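Local atomic coordinates of GTN Reductase (Agrobacterium tumefaciens, PDB entry 5N6G), a protein that probably reduces activated carbon-carbon double bonds with a bound flavin mononucleotide, as an ene-reductase of the Old Yellow Enzyme family. Residues I177-G182 against T227-S232; L50-G55 against V95-H100; Y183-F188 against R209-V214. All coordinates share one frame; numbering follows the deposited sequence.

Along the chain, contact 2 closes first: the chain leaves strand 50-57, runs through helix 74-89 and returns as strand 94-99 beside it. Contact 1 then pairs strand 174-178 with strand 227-231, and contact 3 is nested within the loop it closes, packing helix 184-189 on helix 204-222. Contacts 1 and 2 lie in series in one parallel eight-stranded barrel, where strands 94-99 and 174-178 are neighbours, joined by a probable hydrogen bond from His178 N to Ile98 O. Both reach the flavin and 2-phenylacrylic acid. Contact 3 lies outside the strands, yet Tyr183 at its start borders the ligand, and Glu186 links it back to Ser232 of contact 1.

Contact 1: I177-G182 against T227-S232; sequences IHAANG and TGIRLS. With FMN (flavin mononucleotide), chain B; 8OZ (2-Phenylacrylic acid), chain C.
Where the parallel pairing of strands 174-178 and 227-231 runs out, the hydroxyl of Ser232 takes the place of a backbone acceptor: Asn181 N donates to Ser232 OG at 2.8 Å, almost straight. Chi1 of 53° sets that OG between the backbone N and the carbonyl carbon of Ser232, where Glu186 OE2 also bonds to it. Earlier the pairing is regular, with Ile177 N bonded to Gly228 O and Arg230 N to Ile177 O; the next bond, Ala179 N to Arg230 O, is weak. A water donates to Ala179 O and accepts from Ser232 N. On the face carrying Ile177 and Ile229, Ala179 CB packs against Ile229 CD1 at 3.8 Å. His178 and Arg230 occupy the other face. His178 NE2 and Asn181 ND2 both donate to O of 2-phenylacrylic acid, at 2.9 and 2.8 Å, while Ala180 N bonds to His178 ND1 in the ring plane and helps fix the ring's rotation. Thr271 OG1 hydrogen-bonds Asn181 OD1, helping orient the amide. Arg230 NH1 meets flavin O2 at 2.8 Å and NH2 reaches O3'. Such a His-Asn pair holding an acceptor oxygen over the flavin is characteristic of the Old Yellow Enzyme active site.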
loop_
_atom_site.group_PDB
_atom_site.type_symbol
_atom_site.label_atom_id
_atom_site.label_comp_id
_atom_site.label_asym_id
_atom_site.label_seq_id
_atom_site.Cartn_x
_atom_site.Cartn_y
_atom_site.Cartn_z
ATOM N N ILE A 177 4.671 -1.923 -3.960
ATOM C CA ILE A 177 4.305 -0.733 -4.721
ATOM C C ILE A 177 2.843 -0.416 -4.436
ATOM O O ILE A 177 1.961 -1.247 -4.654
ATOM C CB ILE A 177 4.542 -0.953 -6.221
ATOM C CG1 ILE A 177 6.023 -1.108 -6.531
ATOM C CG2 ILE A 177 3.981 0.196 -7.007
ATOM C CD1 ILE A 177 6.300 -1.816 -7.866
ATOM N N HIS A 178 2.567 0.795 -3.953
ATOM C CA HIS A 178 1.184 1.222 -3.740
ATOM C C HIS A 178 0.542 1.561 -5.076
ATOM O O HIS A 178 0.747 2.649 -5.625
ATOM C CB HIS A 178 1.122 2.420 -2.811
ATOM C CG HIS A 178 -0.224 2.640 -2.202
ATOM N ND1 HIS A 178 -1.392 2.194 -2.781
ATOM C CD2 HIS A 178 -0.586 3.246 -1.044
ATOM C CE1 HIS A 178 -2.414 2.493 -1.998
ATOM N NE2 HIS A 178 -1.954 3.145 -0.944
ATOM N N ALA A 179 -0.272 0.649 -5.602
ATOM C CA ALA A 179 -0.957 0.882 -6.865
ATOM C C ALA A 179 -2.458 0.785 -6.664
ATOM O O ALA A 179 -3.198 0.348 -7.557
ATOM C CB ALA A 179 -0.492 -0.095 -7.937
ATOM N N ALA A 180 -2.914 1.234 -5.501
ATOM C CA ALA A 180 -4.264 1.043 -5.032
ATOM C C ALA A 180 -4.858 2.377 -4.559
ATOM O O ALA A 180 -4.218 3.430 -4.606
ATOM C CB ALA A 180 -4.298 -0.012 -3.906
ATOM N N ASN A 181 -6.122 2.308 -4.179
ATOM C CA ASN A 181 -6.856 3.338 -3.441
ATOM C C ASN A 181 -6.769 4.734 -4.053
ATOM O O ASN A 181 -6.764 5.735 -3.340
ATOM C CB ASN A 181 -6.411 3.364 -1.988
ATOM C CG ASN A 181 -6.662 2.042 -1.308
ATOM O OD1 ASN A 181 -7.588 1.316 -1.675
ATOM N ND2 ASN A 181 -5.855 1.716 -0.328
ATOM N N GLY A 182 -6.839 4.808 -5.377
ATOM C CA GLY A 182 -6.983 6.109 -6.030
ATOM C C GLY A 182 -5.751 6.984 -6.065
ATOM O O GLY A 182 -5.888 8.174 -6.350
ATOM N N THR A 227 9.971 -7.520 -4.861
ATOM C CA THR A 227 8.996 -6.528 -5.321
ATOM C C THR A 227 7.592 -7.114 -5.305
ATOM O O THR A 227 7.337 -8.139 -5.942
ATOM C CB THR A 227 9.338 -6.038 -6.730
ATOM O OG1 THR A 227 10.684 -5.540 -6.761
ATOM C CG2 THR A 227 8.376 -4.952 -7.160
ATOM N N GLY A 228 6.677 -6.458 -4.582
ATOM C CA GLY A 228 5.260 -6.773 -4.655
ATOM C C GLY A 228 4.454 -5.531 -5.000
ATOM O O GLY A 228 5.000 -4.453 -5.218
ATOM N N ILE A 229 3.142 -5.714 -5.102
ATOM C CA ILE A 229 2.282 -4.612 -5.527
ATOM C C ILE A 229 0.926 -4.783 -4.873
ATOM O O ILE A 229 0.432 -5.904 -4.736
ATOM C CB ILE A 229 2.159 -4.562 -7.067
ATOM C CG1 ILE A 229 1.379 -3.336 -7.539
ATOM C CG2 ILE A 229 1.590 -5.878 -7.609
ATOM C CD1 ILE A 229 1.620 -3.010 -9.003
ATOM N N ARG A 230 0.296 -3.670 -4.518
ATOM C CA ARG A 230 -1.064 -3.678 -3.994
ATOM C C ARG A 230 -2.028 -3.127 -5.040
ATOM O O ARG A 230 -1.795 -2.050 -5.594
ATOM C CB ARG A 230 -1.163 -2.855 -2.707
ATOM C CG ARG A 230 -2.487 -3.089 -1.997
ATOM C CD ARG A 230 -2.573 -2.437 -0.649
ATOM N NE ARG A 230 -3.321 -3.285 0.272
ATOM C CZ ARG A 230 -4.081 -2.857 1.274
ATOM N NH1 ARG A 230 -4.286 -1.577 1.470
ATOM N NH2 ARG A 230 -4.652 -3.743 2.072
ATOM N N LEU A 231 -3.144 -3.818 -5.248
ATOM C CA LEU A 231 -4.147 -3.471 -6.246
ATOM C C LEU A 231 -5.523 -3.464 -5.593
ATOM O O LEU A 231 -5.774 -4.207 -4.644
ATOM C CB LEU A 231 -4.148 -4.474 -7.424
ATOM C CG LEU A 231 -2.817 -4.629 -8.142
ATOM C CD1 LEU A 231 -2.901 -5.863 -9.074
ATOM C CD2 LEU A 231 -2.502 -3.336 -8.891
ATOM N N SER A 232 -6.431 -2.644 -6.117
ATOM C CA SER A 232 -7.761 -2.491 -5.535
ATOM C C SER A 232 -8.739 -2.221 -6.677
ATOM O O SER A 232 -9.067 -1.062 -6.985
ATOM C CB SER A 232 -7.794 -1.372 -4.487
ATOM O OG SER A 232 -7.273 -0.149 -5.008
HETATM N N1 FMN B . -4.163 1.123 2.662
HETATM C C2 FMN B . -2.970 1.298 2.004
HETATM O O2 FMN B . -2.718 0.707 0.930
HETATM N N3 FMN B . -2.011 2.122 2.551
HETATM C C4 FMN B . -2.139 2.853 3.717
HETATM O O4 FMN B . -1.201 3.525 4.144
HETATM C C4A FMN B . -3.410 2.687 4.387
HETATM N N5 FMN B . -3.600 3.319 5.518
HETATM C C5A FMN B . -4.751 3.027 6.229
HETATM C C6 FMN B . -4.915 3.601 7.485
HETATM C C7 FMN B . -5.992 3.255 8.289
HETATM C C7M FMN B . -6.108 3.881 9.658
HETATM C C8 FMN B . -6.935 2.327 7.835
HETATM C C8M FMN B . -8.078 1.884 8.706
HETATM C C9 FMN B . -6.790 1.766 6.568
HETATM C C9A FMN B . -5.699 2.105 5.769
HETATM N N10 FMN B . -5.464 1.469 4.531
HETATM C C10 FMN B . -4.344 1.760 3.802
HETATM C "C1'" FMN B . -6.346 0.361 4.138
HETATM C "C2'" FMN B . -5.979 -0.916 4.882
HETATM O "O2'" FMN B . -4.678 -1.372 4.493
HETATM C "C3'" FMN B . -6.982 -2.049 4.664
HETATM O "O3'" FMN B . -7.124 -2.299 3.268
HETATM C "C4'" FMN B . -8.365 -1.762 5.246
HETATM O "O4'" FMN B . -8.254 -1.373 6.617
HETATM C "C5'" FMN B . -9.310 -2.940 5.091
HETATM O "O5'" FMN B . -8.817 -4.081 5.822
HETATM P P FMN B . -9.411 -4.586 7.246
HETATM O O1P FMN B . -10.852 -4.962 6.972
HETATM O O2P FMN B . -9.325 -3.383 8.170
HETATM O O3P FMN B . -8.536 -5.722 7.632
HETATM C C4 8OZ C . -6.221 6.334 5.272
HETATM C C5 8OZ C . -5.828 7.630 5.511
HETATM C C6 8OZ C . -4.865 8.209 4.715
HETATM C C7 8OZ C . -4.281 7.488 3.690
HETATM C C8 8OZ C . -4.754 4.485 1.513
HETATM C C 8OZ C . -2.630 5.436 2.292
HETATM O O 8OZ C . -4.207 3.703 0.773
HETATM C C1 8OZ C . -3.946 5.361 2.424
HETATM C C2 8OZ C . -4.656 6.173 3.451
HETATM C C3 8OZ C . -5.647 5.604 4.246
HETATM O O1 8OZ C . -6.057 4.627 1.547
HETATM O O HOH W 1 -5.574 -0.700 -8.090
#

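Contact 2: L50-G55 against V95-H100; sequences LIVTEG and VAQIWH. With FMN (flavin mononucleotide), chain B; 8OZ (2-Phenylacrylic acid), chain C.
Thr53 OG1 is held from two directions, accepting Gln97 N at 3.0 Å and donating to Glu54 O at 2.8 Å. It stands near the C-terminal end of a parallel strand pairing in the flavin-binding TIM barrel, where strand 50-57, helix 74-89 and strand 94-99 form a beta-alpha-beta unit. With chi1 at 66°, Thr53 OG1 lies between its own backbone N and carbonyl carbon and can replace a main-chain acceptor where the chain of 50-55 turns a corner at Glu54. Earlier in the strands the ladder is regular: Val95 N bonds to Ile51 O, and Thr53 N to Val95 O. Beside these bonds Val52 CG2 meets Val95 CG2 at 3.9 Å, while the Leu50 side chain crosses that of Val95 at about a right angle, CD1 against CG1. Gln97 sends an extended side chain to the flavin, its CG anti to the backbone N (chi1 -172°). There the amide reads the pyrimidine edge through two bonds: OE1 accepts from flavin N3 and NE2 donates to O2, both at 2.9 Å, which fixes the amide's orientation. Gly55 N adds a bond to flavin O4, so both segments hold the same ring. The Trp99 indole packs against the Gly55 backbone, CE3 coming to 3.3 Å from Gly55 C, and its CZ2 lies 3.2 Å from carbon C of 2-phenylacrylic acid.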
loop_
_atom_site.group_PDB
_atom_site.type_symbol
_atom_site.label_atom_id
_atom_site.label_comp_id
_atom_site.label_asym_id
_atom_site.label_seq_id
_atom_site.Cartn_x
_atom_site.Cartn_y
_atom_site.Cartn_z
ATOM N N LEU A 50 4.324 -11.118 7.790
ATOM C CA LEU A 50 4.876 -10.005 7.031
ATOM C C LEU A 50 4.189 -8.731 7.499
ATOM O O LEU A 50 2.962 -8.697 7.638
ATOM C CB LEU A 50 4.662 -10.215 5.524
ATOM C CG LEU A 50 5.184 -9.144 4.593
ATOM C CD1 LEU A 50 6.697 -9.070 4.661
ATOM C CD2 LEU A 50 4.739 -9.448 3.197
ATOM N N ILE A 51 4.984 -7.676 7.740
ATOM C CA ILE A 51 4.462 -6.338 7.937
ATOM C C ILE A 51 4.606 -5.578 6.635
ATOM O O ILE A 51 5.700 -5.549 6.061
ATOM C CB ILE A 51 5.221 -5.608 9.055
ATOM C CG1 ILE A 51 4.950 -6.246 10.415
ATOM C CG2 ILE A 51 4.839 -4.125 9.066
ATOM C CD1 ILE A 51 5.824 -5.713 11.544
ATOM N N VAL A 52 3.515 -4.953 6.172
ATOM C CA VAL A 52 3.591 -3.910 5.153
ATOM C C VAL A 52 3.494 -2.587 5.887
ATOM O O VAL A 52 2.547 -2.372 6.660
ATOM C CB VAL A 52 2.478 -4.041 4.099
ATOM C CG1 VAL A 52 2.671 -3.016 3.008
ATOM C CG2 VAL A 52 2.451 -5.458 3.526
ATOM N N THR A 53 4.472 -1.711 5.669
ATOM C CA THR A 53 4.437 -0.447 6.374
ATOM C C THR A 53 3.255 0.393 5.898
ATOM O O THR A 53 2.719 0.216 4.801
ATOM C CB THR A 53 5.696 0.402 6.158
ATOM O OG1 THR A 53 5.802 0.836 4.788
ATOM C CG2 THR A 53 6.968 -0.322 6.546
ATOM N N GLU A 54 2.922 1.387 6.715
ATOM C CA GLU A 54 2.163 2.537 6.244
ATOM C C GLU A 54 2.738 3.036 4.929
ATOM O O GLU A 54 3.939 2.936 4.682
ATOM C CB GLU A 54 2.218 3.661 7.286
ATOM C CG GLU A 54 3.605 4.271 7.530
ATOM C CD GLU A 54 3.764 4.811 8.952
ATOM O OE1 GLU A 54 3.331 5.958 9.233
ATOM O OE2 GLU A 54 4.327 4.079 9.798
ATOM N N GLY A 55 1.897 3.632 4.096
ATOM C CA GLY A 55 2.410 4.217 2.879
ATOM C C GLY A 55 3.535 5.175 3.184
ATOM O O GLY A 55 3.438 5.995 4.114
ATOM N N VAL A 95 8.182 -5.092 4.600
ATOM C CA VAL A 95 8.341 -4.446 3.305
ATOM C C VAL A 95 7.785 -3.030 3.399
ATOM O O VAL A 95 6.809 -2.762 4.108
ATOM C CB VAL A 95 7.658 -5.226 2.171
ATOM C CG1 VAL A 95 8.334 -6.586 1.982
ATOM C CG2 VAL A 95 6.175 -5.397 2.437
ATOM N N ALA A 96 8.411 -2.123 2.666
ATOM C CA ALA A 96 7.992 -0.727 2.635
ATOM C C ALA A 96 6.951 -0.522 1.549
ATOM O O ALA A 96 7.182 -0.909 0.393
ATOM C CB ALA A 96 9.193 0.177 2.361
ATOM N N GLN A 97 5.822 0.090 1.901
ATOM C CA GLN A 97 4.802 0.408 0.900
ATOM C C GLN A 97 5.178 1.741 0.264
ATOM O O GLN A 97 4.842 2.801 0.787
ATOM C CB GLN A 97 3.395 0.468 1.495
ATOM C CG GLN A 97 2.392 0.599 0.350
ATOM C CD GLN A 97 0.962 0.868 0.743
ATOM O OE1 GLN A 97 0.649 1.806 1.482
ATOM N NE2 GLN A 97 0.065 0.082 0.186
ATOM N N ILE A 98 5.845 1.694 -0.881
ATOM C CA ILE A 98 6.381 2.915 -1.475
ATOM C C ILE A 98 5.277 3.601 -2.277
ATOM O O ILE A 98 4.557 2.970 -3.064
ATOM C CB ILE A 98 7.648 2.628 -2.302
ATOM C CG1 ILE A 98 7.403 1.664 -3.469
ATOM C CG2 ILE A 98 8.771 2.119 -1.347
ATOM C CD1 ILE A 98 8.680 1.474 -4.349
ATOM N N TRP A 99 5.126 4.898 -2.059
ATOM C CA TRP A 99 3.879 5.597 -2.315
ATOM C C TRP A 99 4.106 6.874 -3.117
ATOM O O TRP A 99 5.082 7.585 -2.905
ATOM C CB TRP A 99 3.271 5.946 -0.987
ATOM C CG TRP A 99 1.849 6.383 -0.925
ATOM C CD1 TRP A 99 0.870 6.239 -1.867
ATOM C CD2 TRP A 99 1.233 6.983 0.215
ATOM N NE1 TRP A 99 -0.324 6.723 -1.373
ATOM C CE2 TRP A 99 -0.128 7.190 -0.099
ATOM C CE3 TRP A 99 1.707 7.367 1.473
ATOM C CZ2 TRP A 99 -1.012 7.747 0.809
ATOM C CZ3 TRP A 99 0.845 7.922 2.368
ATOM C CH2 TRP A 99 -0.506 8.125 2.035
ATOM N N HIS A 100 3.190 7.158 -4.028
ATOM C CA HIS A 100 3.046 8.478 -4.620
ATOM C C HIS A 100 1.556 8.753 -4.691
ATOM O O HIS A 100 0.801 7.995 -5.313
ATOM C CB HIS A 100 3.691 8.578 -6.019
ATOM C CG HIS A 100 3.851 9.975 -6.507
ATOM N ND1 HIS A 100 2.806 10.867 -6.600
ATOM C CD2 HIS A 100 4.953 10.636 -6.935
ATOM C CE1 HIS A 100 3.264 12.027 -7.040
ATOM N NE2 HIS A 100 4.561 11.909 -7.263
HETATM N N1 FMN B . -4.163 1.123 2.662
HETATM C C2 FMN B . -2.970 1.298 2.004
HETATM O O2 FMN B . -2.718 0.707 0.930
HETATM N N3 FMN B . -2.011 2.122 2.551
HETATM C C4 FMN B . -2.139 2.853 3.717
HETATM O O4 FMN B . -1.201 3.525 4.144
HETATM C C4A FMN B . -3.410 2.687 4.387
HETATM N N5 FMN B . -3.600 3.319 5.518
HETATM C C5A FMN B . -4.751 3.027 6.229
HETATM C C6 FMN B . -4.915 3.601 7.485
HETATM C C7 FMN B . -5.992 3.255 8.289
HETATM C C7M FMN B . -6.108 3.881 9.658
HETATM C C8 FMN B . -6.935 2.327 7.835
HETATM C C8M FMN B . -8.078 1.884 8.706
HETATM C C9 FMN B . -6.790 1.766 6.568
HETATM C C9A FMN B . -5.699 2.105 5.769
HETATM N N10 FMN B . -5.464 1.469 4.531
HETATM C C10 FMN B . -4.344 1.760 3.802
HETATM C "C1'" FMN B . -6.346 0.361 4.138
HETATM C "C2'" FMN B . -5.979 -0.916 4.882
HETATM O "O2'" FMN B . -4.678 -1.372 4.493
HETATM C "C3'" FMN B . -6.982 -2.049 4.664
HETATM O "O3'" FMN B . -7.124 -2.299 3.268
HETATM C "C4'" FMN B . -8.365 -1.762 5.246
HETATM O "O4'" FMN B . -8.254 -1.373 6.617
HETATM C "C5'" FMN B . -9.310 -2.940 5.091
HETATM O "O5'" FMN B . -8.817 -4.081 5.822
HETATM P P FMN B . -9.411 -4.586 7.246
HETATM O O1P FMN B . -10.852 -4.962 6.972
HETATM O O2P FMN B . -9.325 -3.383 8.170
HETATM O O3P FMN B . -8.536 -5.722 7.632
HETATM C C4 8OZ C . -6.221 6.334 5.272
HETATM C C5 8OZ C . -5.828 7.630 5.511
HETATM C C6 8OZ C . -4.865 8.209 4.715
HETATM C C7 8OZ C . -4.281 7.488 3.690
HETATM C C8 8OZ C . -4.754 4.485 1.513
HETATM C C 8OZ C . -2.630 5.436 2.292
HETATM O O 8OZ C . -4.207 3.703 0.773
HETATM C C1 8OZ C . -3.946 5.361 2.424
HETATM C C2 8OZ C . -4.656 6.173 3.451
HETATM C C3 8OZ C . -5.647 5.604 4.246
HETATM O O1 8OZ C . -6.057 4.627 1.547
#

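Contact 3: Y183-F188 against R209-V214; sequences YLIEQF and RFLLEV. With 8OZ (2-Phenylacrylic acid), chain C.
On the outside of the barrel strands in this TIM-barrel fold, the short helix 184-189 that follows strand 174-178 packs against helix 204-222, which leads into strand 227-231. The two segments run closer to antiparallel than parallel, 143° between their directions, and their axes approach to 8.9 Å. The contact is chiefly apolar and turns on Phe210. Its ring forms an offset stack with that of Phe188, centroids 4.5 Å apart and planes tilted by 26°, and Phe210 CB lies over the Phe188 face in a CH-pi contact. Since Phe210 CG is anti to the backbone N (chi1 -178°), the ring extends across toward the shorter helix. There Leu184 CD2 and Ile185 CG1 each come to 3.8 Å from Phe210 CE2, both side chains crossing the phenyl group at about a right angle. Val214 CG2 of the same helix lies over the opposite face, offset toward the rim, so Phe210 has a neighbour on each face. Ile185 uses its other branches on the longer helix: CD1 meets Val214 CG1 tip to tip, and CG2 packs on Leu211 CB at 3.6 Å. Tyr160 of helix 150-169 also packs on Ile185 and Val214. N-cap Tyr183 lines the 2-phenylacrylic acid pocket, its CE2 edge 3.4 Å from the ligand's O. Between the helices a water accepts from Leu211 N at 3.1 Å and donates weakly to Ile185 O.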
loop_
_atom_site.group_PDB
_atom_site.type_symbol
_atom_site.label_atom_id
_atom_site.label_comp_id
_atom_site.label_asym_id
_atom_site.label_seq_id
_atom_site.Cartn_x
_atom_site.Cartn_y
_atom_site.Cartn_z
ATOM N N TYR A 183 -4.570 6.456 -5.768
ATOM C CA TYR A 183 -3.355 7.260 -5.786
ATOM C C TYR A 183 -2.753 7.257 -7.194
ATOM O O TYR A 183 -3.443 6.965 -8.170
ATOM C CB TYR A 183 -2.423 6.808 -4.667
ATOM C CG TYR A 183 -3.070 7.136 -3.324
ATOM C CD1 TYR A 183 -3.263 8.445 -2.932
ATOM C CD2 TYR A 183 -3.532 6.134 -2.477
ATOM C CE1 TYR A 183 -3.851 8.763 -1.709
ATOM C CE2 TYR A 183 -4.145 6.449 -1.259
ATOM C CZ TYR A 183 -4.282 7.757 -0.884
ATOM O OH TYR A 183 -4.873 8.086 0.311
ATOM N N LEU A 184 -1.503 7.694 -7.336
ATOM C CA LEU A 184 -1.006 8.076 -8.668
ATOM C C LEU A 184 -1.154 6.951 -9.688
ATOM O O LEU A 184 -1.597 7.193 -10.816
ATOM C CB LEU A 184 0.451 8.517 -8.599
ATOM C CG LEU A 184 1.039 8.981 -9.945
ATOM C CD1 LEU A 184 0.377 10.256 -10.419
ATOM C CD2 LEU A 184 2.571 9.150 -9.850
ATOM N N ILE A 185 -0.695 5.744 -9.356
ATOM C CA ILE A 185 -0.703 4.678 -10.352
ATOM C C ILE A 185 -2.132 4.366 -10.756
ATOM O O ILE A 185 -2.426 4.175 -11.944
ATOM C CB ILE A 185 0.041 3.439 -9.830
ATOM C CG1 ILE A 185 1.525 3.778 -9.625
ATOM C CG2 ILE A 185 -0.058 2.290 -10.834
ATOM C CD1 ILE A 185 2.342 2.690 -8.947
ATOM N N GLU A 186 -3.044 4.329 -9.784
ATOM C CA GLU A 186 -4.455 4.089 -10.079
ATOM C C GLU A 186 -5.064 5.208 -10.897
ATOM O O GLU A 186 -5.984 4.976 -11.693
ATOM C CB GLU A 186 -5.280 3.947 -8.802
ATOM C CG GLU A 186 -5.569 2.556 -8.446
ATOM C CD GLU A 186 -6.892 2.358 -7.702
ATOM O OE1 GLU A 186 -7.715 3.300 -7.490
ATOM O OE2 GLU A 186 -7.079 1.196 -7.327
ATOM N N GLN A 187 -4.614 6.439 -10.674
ATOM C CA GLN A 187 -5.103 7.568 -11.460
ATOM C C GLN A 187 -4.804 7.380 -12.948
ATOM O O GLN A 187 -5.627 7.714 -13.807
ATOM C CB GLN A 187 -4.495 8.872 -10.935
ATOM C CG GLN A 187 -5.033 9.295 -9.577
ATOM C CD GLN A 187 -4.101 10.227 -8.804
ATOM O OE1 GLN A 187 -3.434 11.084 -9.379
ATOM N NE2 GLN A 187 -4.096 10.084 -7.487
ATOM N N PHE A 188 -3.633 6.826 -13.269
ATOM C CA PHE A 188 -3.333 6.457 -14.653
ATOM C C PHE A 188 -4.181 5.275 -15.115
ATOM O O PHE A 188 -4.624 5.237 -16.274
ATOM C CB PHE A 188 -1.861 6.081 -14.791
ATOM C CG PHE A 188 -0.909 7.234 -15.009
ATOM C CD1 PHE A 188 -0.312 7.877 -13.940
ATOM C CD2 PHE A 188 -0.591 7.664 -16.290
ATOM C CE1 PHE A 188 0.558 8.922 -14.149
ATOM C CE2 PHE A 188 0.308 8.695 -16.511
ATOM C CZ PHE A 188 0.882 9.327 -15.444
ATOM N N ARG A 209 0.387 1.210 -18.759
ATOM C CA ARG A 209 1.793 1.401 -19.107
ATOM C C ARG A 209 2.591 1.947 -17.936
ATOM O O ARG A 209 3.691 1.463 -17.653
ATOM C CB ARG A 209 1.904 2.352 -20.294
ATOM C CG ARG A 209 3.327 2.555 -20.794
ATOM C CD ARG A 209 3.362 3.497 -22.008
ATOM N NE ARG A 209 2.422 3.078 -23.048
ATOM C CZ ARG A 209 2.595 2.024 -23.834
ATOM N NH1 ARG A 209 3.670 1.263 -23.707
ATOM N NH2 ARG A 209 1.670 1.711 -24.726
ATOM N N PHE A 210 2.065 2.973 -17.259
ATOM C CA PHE A 210 2.802 3.555 -16.132
ATOM C C PHE A 210 3.004 2.534 -15.015
ATOM O O PHE A 210 4.118 2.404 -14.479
ATOM C CB PHE A 210 2.083 4.803 -15.612
ATOM C CG PHE A 210 2.808 5.487 -14.482
ATOM C CD1 PHE A 210 4.052 6.085 -14.695
ATOM C CD2 PHE A 210 2.258 5.527 -13.216
ATOM C CE1 PHE A 210 4.719 6.720 -13.654
ATOM C CE2 PHE A 210 2.912 6.161 -12.175
ATOM C CZ PHE A 210 4.129 6.744 -12.381
ATOM N N LEU A 211 1.945 1.825 -14.627
ATOM C CA LEU A 211 2.078 0.792 -13.597
ATOM C C LEU A 211 3.218 -0.149 -13.943
ATOM O O LEU A 211 4.063 -0.476 -13.097
ATOM C CB LEU A 211 0.764 0.029 -13.447
ATOM C CG LEU A 211 0.704 -1.063 -12.363
ATOM C CD1 LEU A 211 -0.729 -1.318 -11.949
ATOM C CD2 LEU A 211 1.316 -2.381 -12.804
ATOM N N LEU A 212 3.251 -0.624 -15.186
ATOM C CA LEU A 212 4.237 -1.634 -15.536
ATOM C C LEU A 212 5.631 -1.031 -15.644
ATOM O O LEU A 212 6.617 -1.700 -15.329
ATOM C CB LEU A 212 3.821 -2.345 -16.821
ATOM C CG LEU A 212 2.544 -3.162 -16.685
ATOM C CD1 LEU A 212 2.093 -3.628 -18.064
ATOM C CD2 LEU A 212 2.733 -4.377 -15.792
ATOM N N GLU A 213 5.736 0.252 -15.995
ATOM C CA GLU A 213 7.040 0.909 -15.977
ATOM C C GLU A 213 7.553 1.078 -14.556
ATOM O O GLU A 213 8.761 0.928 -14.317
ATOM C CB GLU A 213 6.970 2.266 -16.691
ATOM C CG GLU A 213 6.902 2.127 -18.200
ATOM C CD GLU A 213 6.707 3.437 -18.942
ATOM O OE1 GLU A 213 6.335 4.450 -18.324
ATOM O OE2 GLU A 213 6.924 3.443 -20.176
ATOM N N VAL A 214 6.654 1.387 -13.608
ATOM C CA VAL A 214 7.045 1.465 -12.201
ATOM C C VAL A 214 7.531 0.106 -11.726
ATOM O O VAL A 214 8.594 -0.007 -11.112
ATOM C CB VAL A 214 5.884 1.988 -11.329
ATOM C CG1 VAL A 214 6.234 1.873 -9.849
ATOM C CG2 VAL A 214 5.528 3.427 -11.703
HETATM C C4 8OZ C . -6.221 6.334 5.272
HETATM C C5 8OZ C . -5.828 7.630 5.511
HETATM C C6 8OZ C . -4.865 8.209 4.715
HETATM C C7 8OZ C . -4.281 7.488 3.690
HETATM C C8 8OZ C . -4.754 4.485 1.513
HETATM C C 8OZ C . -2.630 5.436 2.292
HETATM O O 8OZ C . -4.207 3.703 0.773
HETATM C C1 8OZ C . -3.946 5.361 2.424
HETATM C C2 8OZ C . -4.656 6.173 3.451
HETATM C C3 8OZ C . -5.647 5.604 4.246
HETATM O O1 8OZ C . -6.057 4.627 1.547
HETATM O O HOH W 2 -0.958 2.785 -14.601
#